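Local coordinates for cell envelope-related transcriptional attenuator domain-containing protein (Eubacterium siraeum, PDB 4OBM) that is of unknown function but belongs to the LytR-CpsA-Psr family, and so probably has a role connected with the cell envelope, at residues F16-F24 against A211-T219; L85-S93 against W249-T258. All blocks are in the same frame, centred on the assembly; numbering follows the deposited sequence.

Interaction 1 (F16-F24 against A211-T219)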
loop_
_atom_site.group_PDB
_atom_site.type_symbol
_atom_site.label_atom_id
_atom_site.label_comp_id
_atom_site.label_asym_id
_atom_site.label_seq_id
_atom_site.Cartn_x
_atom_site.Cartn_y
_atom_site.Cartn_z
ATOM N N PHE A 16 -1.935 -7.292 -26.685
ATOM C CA PHE A 16 -2.360 -7.427 -25.293
ATOM C C PHE A 16 -2.724 -6.090 -24.666
ATOM O O PHE A 16 -1.971 -5.114 -24.761
ATOM C CB PHE A 16 -1.279 -8.132 -24.451
ATOM C CG PHE A 16 -1.579 -8.274 -22.974
ATOM C CD1 PHE A 16 -2.597 -9.112 -22.528
ATOM C CD2 PHE A 16 -0.818 -7.597 -22.025
ATOM C CE1 PHE A 16 -2.871 -9.242 -21.164
ATOM C CE2 PHE A 16 -1.086 -7.737 -20.657
ATOM C CZ PHE A 16 -2.109 -8.558 -20.235
ATOM N N THR A 17 -3.911 -6.057 -24.046
ATOM C CA THR A 17 -4.442 -4.929 -23.290
ATOM C C THR A 17 -5.200 -5.549 -22.098
ATOM O O THR A 17 -6.243 -6.180 -22.303
ATOM C CB THR A 17 -5.263 -3.954 -24.161
ATOM O OG1 THR A 17 -4.465 -3.527 -25.267
ATOM C CG2 THR A 17 -5.716 -2.721 -23.381
ATOM N N PRO A 18 -4.630 -5.442 -20.870
ATOM C CA PRO A 18 -5.269 -6.046 -19.677
ATOM C C PRO A 18 -6.693 -5.578 -19.390
ATOM O O PRO A 18 -6.966 -4.379 -19.389
ATOM C CB PRO A 18 -4.366 -5.616 -18.510
ATOM C CG PRO A 18 -3.125 -5.168 -19.113
ATOM C CD PRO A 18 -3.370 -4.771 -20.530
ATOM N N ASP A 19 -7.581 -6.535 -19.092
ATOM C CA ASP A 19 -8.972 -6.267 -18.727
ATOM C C ASP A 19 -9.138 -6.334 -17.182
ATOM O O ASP A 19 -8.141 -6.487 -16.465
ATOM C CB ASP A 19 -9.954 -7.217 -19.466
ATOM C CG ASP A 19 -9.540 -8.677 -19.611
ATOM O OD1 ASP A 19 -8.967 -9.233 -18.654
ATOM O OD2 ASP A 19 -9.843 -9.276 -20.664
ATOM N N SER A 20 -10.389 -6.197 -16.680
ATOM C CA SER A 20 -10.727 -6.191 -15.249
ATOM C C SER A 20 -10.381 -7.507 -14.514
ATOM O O SER A 20 -10.355 -7.500 -13.287
ATOM C CB SER A 20 -12.209 -5.880 -15.049
ATOM O OG SER A 20 -13.051 -6.961 -15.423
ATOM N N THR A 21 -10.131 -8.623 -15.249
ATOM C CA THR A 21 -9.789 -9.927 -14.655
ATOM C C THR A 21 -8.391 -9.869 -14.015
ATOM O O THR A 21 -8.072 -10.682 -13.141
ATOM C CB THR A 21 -9.890 -11.060 -15.701
ATOM O OG1 THR A 21 -8.923 -10.865 -16.733
ATOM C CG2 THR A 21 -11.285 -11.186 -16.307
ATOM N N TYR A 22 -7.586 -8.877 -14.427
ATOM C CA TYR A 22 -6.231 -8.638 -13.938
ATOM C C TYR A 22 -6.200 -7.741 -12.688
ATOM O O TYR A 22 -5.129 -7.551 -12.110
ATOM C CB TYR A 22 -5.372 -8.019 -15.047
ATOM C CG TYR A 22 -4.979 -9.018 -16.111
ATOM C CD1 TYR A 22 -3.903 -9.882 -15.922
ATOM C CD2 TYR A 22 -5.677 -9.093 -17.315
ATOM C CE1 TYR A 22 -3.529 -10.795 -16.904
ATOM C CE2 TYR A 22 -5.320 -10.012 -18.299
ATOM C CZ TYR A 22 -4.246 -10.863 -18.090
ATOM O OH TYR A 22 -3.881 -11.755 -19.071
ATOM N N ASP A 23 -7.356 -7.191 -12.279
ATOM C CA ASP A 23 -7.445 -6.331 -11.085
ATOM C C ASP A 23 -7.133 -7.131 -9.806
ATOM O O ASP A 23 -7.540 -8.288 -9.683
ATOM C CB ASP A 23 -8.846 -5.696 -10.948
ATOM C CG ASP A 23 -9.282 -4.689 -11.998
ATOM O OD1 ASP A 23 -8.512 -4.450 -12.953
ATOM O OD2 ASP A 23 -10.401 -4.143 -11.864
ATOM N N PHE A 24 -6.418 -6.521 -8.867
ATOM C CA PHE A 24 -6.126 -7.200 -7.611
ATOM C C PHE A 24 -5.895 -6.208 -6.481
ATOM O O PHE A 24 -5.549 -5.041 -6.719
ATOM C CB PHE A 24 -4.923 -8.151 -7.748
ATOM C CG PHE A 24 -3.572 -7.497 -7.948
ATOM C CD1 PHE A 24 -3.079 -7.255 -9.226
ATOM C CD2 PHE A 24 -2.767 -7.178 -6.857
ATOM C CE1 PHE A 24 -1.814 -6.680 -9.407
ATOM C CE2 PHE A 24 -1.515 -6.592 -7.042
ATOM C CZ PHE A 24 -1.044 -6.356 -8.313
ATOM N N ALA A 211 0.131 -14.917 -12.751
ATOM C CA ALA A 211 -1.154 -14.658 -13.376
ATOM C C ALA A 211 -1.379 -13.150 -13.577
ATOM O O ALA A 211 -2.246 -12.763 -14.377
ATOM C CB ALA A 211 -2.266 -15.257 -12.520
ATOM N N LYS A 212 -0.565 -12.304 -12.898
ATOM C CA LYS A 212 -0.725 -10.840 -12.907
ATOM C C LYS A 212 0.424 -10.064 -13.531
ATOM O O LYS A 212 0.163 -9.003 -14.094
ATOM C CB LYS A 212 -0.953 -10.308 -11.471
ATOM C CG LYS A 212 -2.195 -10.871 -10.764
ATOM C CD LYS A 212 -3.529 -10.329 -11.288
ATOM C CE LYS A 212 -4.554 -11.426 -11.427
ATOM N NZ LYS A 212 -5.858 -11.062 -10.824
ATOM N N VAL A 213 1.677 -10.564 -13.442
ATOM C CA VAL A 213 2.889 -9.901 -13.969
ATOM C C VAL A 213 2.702 -9.333 -15.423
ATOM O O VAL A 213 3.164 -8.223 -15.680
ATOM C CB VAL A 213 4.167 -10.778 -13.856
ATOM C CG1 VAL A 213 4.084 -12.062 -14.700
ATOM C CG2 VAL A 213 5.412 -9.970 -14.189
ATOM N N LYS A 214 1.996 -10.041 -16.329
ATOM C CA LYS A 214 1.772 -9.537 -17.698
ATOM C C LYS A 214 1.065 -8.188 -17.670
ATOM O O LYS A 214 1.510 -7.281 -18.359
ATOM C CB LYS A 214 0.996 -10.529 -18.580
ATOM C CG LYS A 214 1.862 -11.670 -19.095
ATOM C CD LYS A 214 1.137 -12.526 -20.123
ATOM C CE LYS A 214 1.695 -13.929 -20.196
ATOM N NZ LYS A 214 3.093 -13.959 -20.699
ATOM N N ALA A 215 0.005 -8.045 -16.852
ATOM C CA ALA A 215 -0.722 -6.770 -16.693
ATOM C C ALA A 215 0.135 -5.708 -15.985
ATOM O O ALA A 215 0.096 -4.546 -16.384
ATOM C CB ALA A 215 -2.004 -6.986 -15.910
ATOM N N ILE A 216 0.888 -6.108 -14.919
ATOM C CA ILE A 216 1.770 -5.209 -14.164
ATOM C C ILE A 216 2.811 -4.600 -15.128
ATOM O O ILE A 216 2.870 -3.379 -15.237
ATOM C CB ILE A 216 2.432 -5.919 -12.942
ATOM C CG1 ILE A 216 1.375 -6.443 -11.949
ATOM C CG2 ILE A 216 3.438 -4.990 -12.239
ATOM C CD1 ILE A 216 1.894 -7.461 -10.888
ATOM N N VAL A 217 3.569 -5.434 -15.863
ATOM C CA VAL A 217 4.601 -4.984 -16.806
ATOM C C VAL A 217 3.960 -4.103 -17.886
ATOM O O VAL A 217 4.527 -3.052 -18.200
ATOM C CB VAL A 217 5.407 -6.162 -17.401
ATOM C CG1 VAL A 217 6.356 -5.706 -18.517
ATOM C CG2 VAL A 217 6.182 -6.900 -16.309
ATOM N N TYR A 218 2.757 -4.476 -18.389
ATOM C CA TYR A 218 2.040 -3.672 -19.364
ATOM C C TYR A 218 1.830 -2.262 -18.841
ATOM O O TYR A 218 2.172 -1.317 -19.546
ATOM C CB TYR A 218 0.679 -4.292 -19.757
ATOM C CG TYR A 218 -0.151 -3.390 -20.654
ATOM C CD1 TYR A 218 -0.929 -2.367 -20.122
ATOM C CD2 TYR A 218 -0.160 -3.561 -22.032
ATOM C CE1 TYR A 218 -1.645 -1.498 -20.944
ATOM C CE2 TYR A 218 -0.887 -2.708 -22.863
ATOM C CZ TYR A 218 -1.638 -1.685 -22.312
ATOM O OH TYR A 218 -2.383 -0.856 -23.112
ATOM N N THR A 219 1.223 -2.122 -17.636
ATOM C CA THR A 219 0.883 -0.846 -16.983
ATOM C C THR A 219 2.122 0.032 -16.737
ATOM O O THR A 219 2.045 1.251 -16.922
ATOM C CB THR A 219 0.095 -1.124 -15.681
ATOM O OG1 THR A 219 -1.252 -1.429 -16.040
ATOM C CG2 THR A 219 0.087 0.050 -14.707
#
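K212 runs past F24 in the opposite direction to reach the loop ahead of strand 24-30. From CB, CG and CD both come up to F24 CD1, CD obliquely and 3.7 Å away. CD also lies 3.3 Å from Y22 O, and CE is about 4.0 Å from both T21 O and Y22 O. NZ gives a hydrogen bond of 3.2 Å to T21 O, in the carbonyl plane and on a lone pair, and a weak second one to D23 O. Lysine suits this place because bends at chi2, chi3 and chi4 curl its amine onto two carbonyls, one in the 3-10 segment and one just past it. Three residues on, A215 is small enough for its CB to sit 3.5 Å from Y22 CD1. Y218, with CG anti to the backbone N (chi1 174°), takes P18 CD over its ring centre, 3.5 Å from the centroid, in a CH-pi contact, and its CE2 lies 3.3 Å from F16 O. A serine here would probably leave P18 CD without its aromatic face and a gap beside F16 O. Proline and aromatic side chains thus pack a lead-in loop onto helix 213-220 beside strand 24-30 of the central mixed sheet.

Interaction 2 (L85-S93 against W249-T258)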
loop_
_atom_site.group_PDB
_atom_site.type_symbol
_atom_site.label_atom_id
_atom_site.label_comp_id
_atom_site.label_asym_id
_atom_site.label_seq_id
_atom_site.Cartn_x
_atom_site.Cartn_y
_atom_site.Cartn_z
ATOM N N LEU A 85 -12.559 -7.770 6.582
ATOM C CA LEU A 85 -13.368 -6.635 7.058
ATOM C C LEU A 85 -13.257 -5.443 6.096
ATOM O O LEU A 85 -14.271 -4.815 5.782
ATOM C CB LEU A 85 -12.987 -6.236 8.494
ATOM C CG LEU A 85 -13.261 -7.295 9.579
ATOM C CD1 LEU A 85 -12.550 -6.957 10.861
ATOM C CD2 LEU A 85 -14.765 -7.492 9.826
ATOM N N LEU A 86 -12.054 -5.215 5.554
ATOM C CA LEU A 86 -11.803 -4.168 4.565
ATOM C C LEU A 86 -12.501 -4.498 3.249
ATOM O O LEU A 86 -13.006 -3.586 2.602
ATOM C CB LEU A 86 -10.297 -3.950 4.337
ATOM C CG LEU A 86 -9.540 -3.205 5.441
ATOM C CD1 LEU A 86 -8.086 -3.055 5.076
ATOM C CD2 LEU A 86 -10.153 -1.845 5.736
ATOM N N SER A 87 -12.547 -5.797 2.869
ATOM C CA SER A 87 -13.233 -6.254 1.653
ATOM C C SER A 87 -14.732 -5.930 1.706
ATOM O O SER A 87 -15.272 -5.377 0.747
ATOM C CB SER A 87 -13.021 -7.749 1.434
ATOM O OG SER A 87 -11.700 -8.012 0.991
ATOM N N SER A 88 -15.393 -6.249 2.836
ATOM C CA SER A 88 -16.821 -5.990 3.052
ATOM C C SER A 88 -17.168 -4.490 2.987
ATOM O O SER A 88 -18.236 -4.139 2.495
ATOM C CB SER A 88 -17.256 -6.546 4.408
ATOM O OG SER A 88 -16.763 -5.756 5.481
ATOM N N LYS A 89 -16.288 -3.620 3.513
ATOM C CA LYS A 89 -16.535 -2.172 3.589
ATOM C C LYS A 89 -16.198 -1.404 2.304
ATOM O O LYS A 89 -16.738 -0.315 2.114
ATOM C CB LYS A 89 -15.746 -1.555 4.767
ATOM C CG LYS A 89 -16.271 -1.938 6.155
ATOM C CD LYS A 89 -17.525 -1.150 6.558
ATOM C CE LYS A 89 -18.369 -1.910 7.556
ATOM N NZ LYS A 89 -18.880 -1.038 8.650
ATOM N N THR A 90 -15.307 -1.944 1.438
ATOM C CA THR A 90 -14.850 -1.254 0.221
ATOM C C THR A 90 -15.371 -1.824 -1.109
ATOM O O THR A 90 -15.208 -1.173 -2.143
ATOM C CB THR A 90 -13.310 -1.276 0.157
ATOM O OG1 THR A 90 -12.861 -2.633 0.162
ATOM C CG2 THR A 90 -12.644 -0.477 1.294
ATOM N N GLY A 91 -15.920 -3.041 -1.091
ATOM C CA GLY A 91 -16.373 -3.729 -2.300
ATOM C C GLY A 91 -15.224 -4.396 -3.035
ATOM O O GLY A 91 -15.396 -4.904 -4.148
ATOM N N LEU A 92 -14.023 -4.380 -2.403
ATOM C CA LEU A 92 -12.812 -4.999 -2.921
ATOM C C LEU A 92 -12.798 -6.460 -2.569
ATOM O O LEU A 92 -13.508 -6.874 -1.649
ATOM C CB LEU A 92 -11.546 -4.326 -2.341
ATOM C CG LEU A 92 -11.219 -2.877 -2.745
ATOM C CD1 LEU A 92 -10.065 -2.347 -1.918
ATOM C CD2 LEU A 92 -10.884 -2.770 -4.228
ATOM N N SER A 93 -11.956 -7.235 -3.273
ATOM C CA SER A 93 -11.738 -8.662 -3.060
ATOM C C SER A 93 -10.274 -8.854 -2.593
ATOM O O SER A 93 -9.415 -9.232 -3.393
ATOM C CB SER A 93 -12.047 -9.423 -4.349
ATOM O OG SER A 93 -11.717 -10.797 -4.253
ATOM N N TRP A 249 -16.315 5.501 3.245
ATOM C CA TRP A 249 -16.429 4.252 2.476
ATOM C C TRP A 249 -17.023 4.494 1.099
ATOM O O TRP A 249 -16.640 3.803 0.160
ATOM C CB TRP A 249 -17.259 3.173 3.213
ATOM C CG TRP A 249 -16.682 2.719 4.527
ATOM C CD1 TRP A 249 -17.302 2.747 5.742
ATOM C CD2 TRP A 249 -15.364 2.197 4.758
ATOM N NE1 TRP A 249 -16.447 2.289 6.721
ATOM C CE2 TRP A 249 -15.257 1.929 6.143
ATOM C CE3 TRP A 249 -14.251 1.942 3.935
ATOM C CZ2 TRP A 249 -14.090 1.405 6.715
ATOM C CZ3 TRP A 249 -13.095 1.429 4.508
ATOM C CH2 TRP A 249 -13.019 1.177 5.883
ATOM N N ASN A 250 -17.930 5.487 0.974
ATOM C CA ASN A 250 -18.571 5.833 -0.297
ATOM C C ASN A 250 -17.589 6.583 -1.199
ATOM O O ASN A 250 -17.579 6.354 -2.409
ATOM C CB ASN A 250 -19.841 6.653 -0.067
ATOM C CG ASN A 250 -20.940 6.341 -1.052
ATOM O OD1 ASN A 250 -20.830 6.607 -2.254
ATOM N ND2 ASN A 250 -22.032 5.779 -0.559
ATOM N N SER A 251 -16.741 7.456 -0.605
ATOM C CA SER A 251 -15.716 8.184 -1.355
ATOM C C SER A 251 -14.607 7.215 -1.789
ATOM O O SER A 251 -14.095 7.328 -2.910
ATOM C CB SER A 251 -15.164 9.349 -0.542
ATOM O OG SER A 251 -16.131 10.382 -0.470
ATOM N N ALA A 252 -14.306 6.213 -0.930
ATOM C CA ALA A 252 -13.332 5.155 -1.185
ATOM C C ALA A 252 -13.801 4.273 -2.329
ATOM O O ALA A 252 -13.000 3.934 -3.190
ATOM C CB ALA A 252 -13.116 4.322 0.069
ATOM N N LYS A 253 -15.112 3.955 -2.371
ATOM C CA LYS A 253 -15.718 3.144 -3.425
ATOM C C LYS A 253 -15.608 3.843 -4.776
ATOM O O LYS A 253 -15.276 3.184 -5.755
ATOM C CB LYS A 253 -17.177 2.812 -3.098
ATOM C CG LYS A 253 -17.330 1.568 -2.229
ATOM C CD LYS A 253 -18.740 1.442 -1.688
ATOM C CE LYS A 253 -18.913 0.255 -0.777
ATOM N NZ LYS A 253 -18.973 -1.024 -1.529
ATOM N N LYS A 254 -15.822 5.174 -4.819
ATOM C CA LYS A 254 -15.714 5.993 -6.040
ATOM C C LYS A 254 -14.259 5.993 -6.561
ATOM O O LYS A 254 -14.045 5.774 -7.753
ATOM C CB LYS A 254 -16.218 7.428 -5.783
ATOM C CG LYS A 254 -16.621 8.186 -7.049
ATOM C CD LYS A 254 -17.291 9.530 -6.731
ATOM C CE LYS A 254 -16.361 10.719 -6.850
ATOM N NZ LYS A 254 -15.388 10.797 -5.724
ATOM N N ALA A 255 -13.272 6.170 -5.655
ATOM C CA ALA A 255 -11.835 6.129 -5.948
ATOM C C ALA A 255 -11.398 4.779 -6.563
ATOM O O ALA A 255 -10.442 4.758 -7.342
ATOM C CB ALA A 255 -11.040 6.389 -4.678
ATOM N N LEU A 256 -12.087 3.667 -6.212
ATOM C CA LEU A 256 -11.780 2.318 -6.720
ATOM C C LEU A 256 -12.765 1.868 -7.830
ATOM O O LEU A 256 -12.467 0.932 -8.573
ATOM C CB LEU A 256 -11.784 1.273 -5.579
ATOM C CG LEU A 256 -10.977 1.591 -4.319
ATOM C CD1 LEU A 256 -11.592 0.918 -3.099
ATOM C CD2 LEU A 256 -9.496 1.227 -4.479
ATOM N N GLY A 257 -13.908 2.538 -7.930
ATOM C CA GLY A 257 -14.944 2.211 -8.906
ATOM C C GLY A 257 -15.676 0.928 -8.564
ATOM O O GLY A 257 -16.020 0.158 -9.461
ATOM N N THR A 258 -15.892 0.687 -7.250
ATOM C CA THR A 258 -16.546 -0.509 -6.697
ATOM C C THR A 258 -17.983 -0.218 -6.199
ATOM O O THR A 258 -18.750 -1.164 -5.994
ATOM C CB THR A 258 -15.696 -1.135 -5.562
ATOM O OG1 THR A 258 -15.349 -0.137 -4.597
ATOM C CG2 THR A 258 -14.447 -1.833 -6.077
#
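K89 lies over one face of the W249 indole, its CB 3.6 Å from the centroid of the six-membered ring and only 6° off the ring normal, a CH-pi contact. The aliphatic chain then turns at chi2 and continues over the same face toward the five-membered ring, where CD comes 3.6 Å from W249 NE1. Lysine fits because its methylenes cover the ring while NZ goes on to a weak hydrogen bond with I64 O. Two further groups meet the benzo end of the indole obliquely: T90 CG2 lies 3.8 Å from W249 CZ3, and L86 CD2, on a side chain crossing the ring system at about a right angle, approaches CH2. The axes of 85-90 and 249-256 approach to 10.3 Å and cross at -85°, and the C-terminal end of helix 70-90 packs along helix 246-256 and the residues after it, above the central mixed sheet, where L86, L92, W249 and L256 also touch its strands. Helix 246-256 ends in a Schellman motif with G257 as its C-prime residue, and the positive phi there favours glycine. The next residue, T258, sends OG1 to T90 O in a 2.7 Å hydrogen bond that is nearly straight on the carbonyl (C=O...donor angle 166°). T90 turns its own OG1 back to L86 O. G91, also at positive phi, lies close to K253 NZ and T258 CB, where a beta carbon would be tight. Beyond it L92 and L256 cross at about a right angle, their CD1 methyls 3.8 Å apart.

How the interactions relate
From the N terminus, the chain enters interaction 1 through loop 16-24 and passes directly into strand 24-30. It then builds neighbouring strands and helix 70-90, whose end, 85-93, is the first half of interaction 2. After many further helices and strands, 211-219 returns to close the first loop, spanning 186 residues; 249-258, near the C terminus, closes the second, spanning 155. The segments alternate, so the two loops cross and neither nests in the other. Interaction 1 ties the N-terminal lead-in to helix 213-220, and interaction 2 ties helix 70-90 to helix 246-256. Their centres lie 20 Å apart and they stay separate, the nearest atoms about 6 Å from each other.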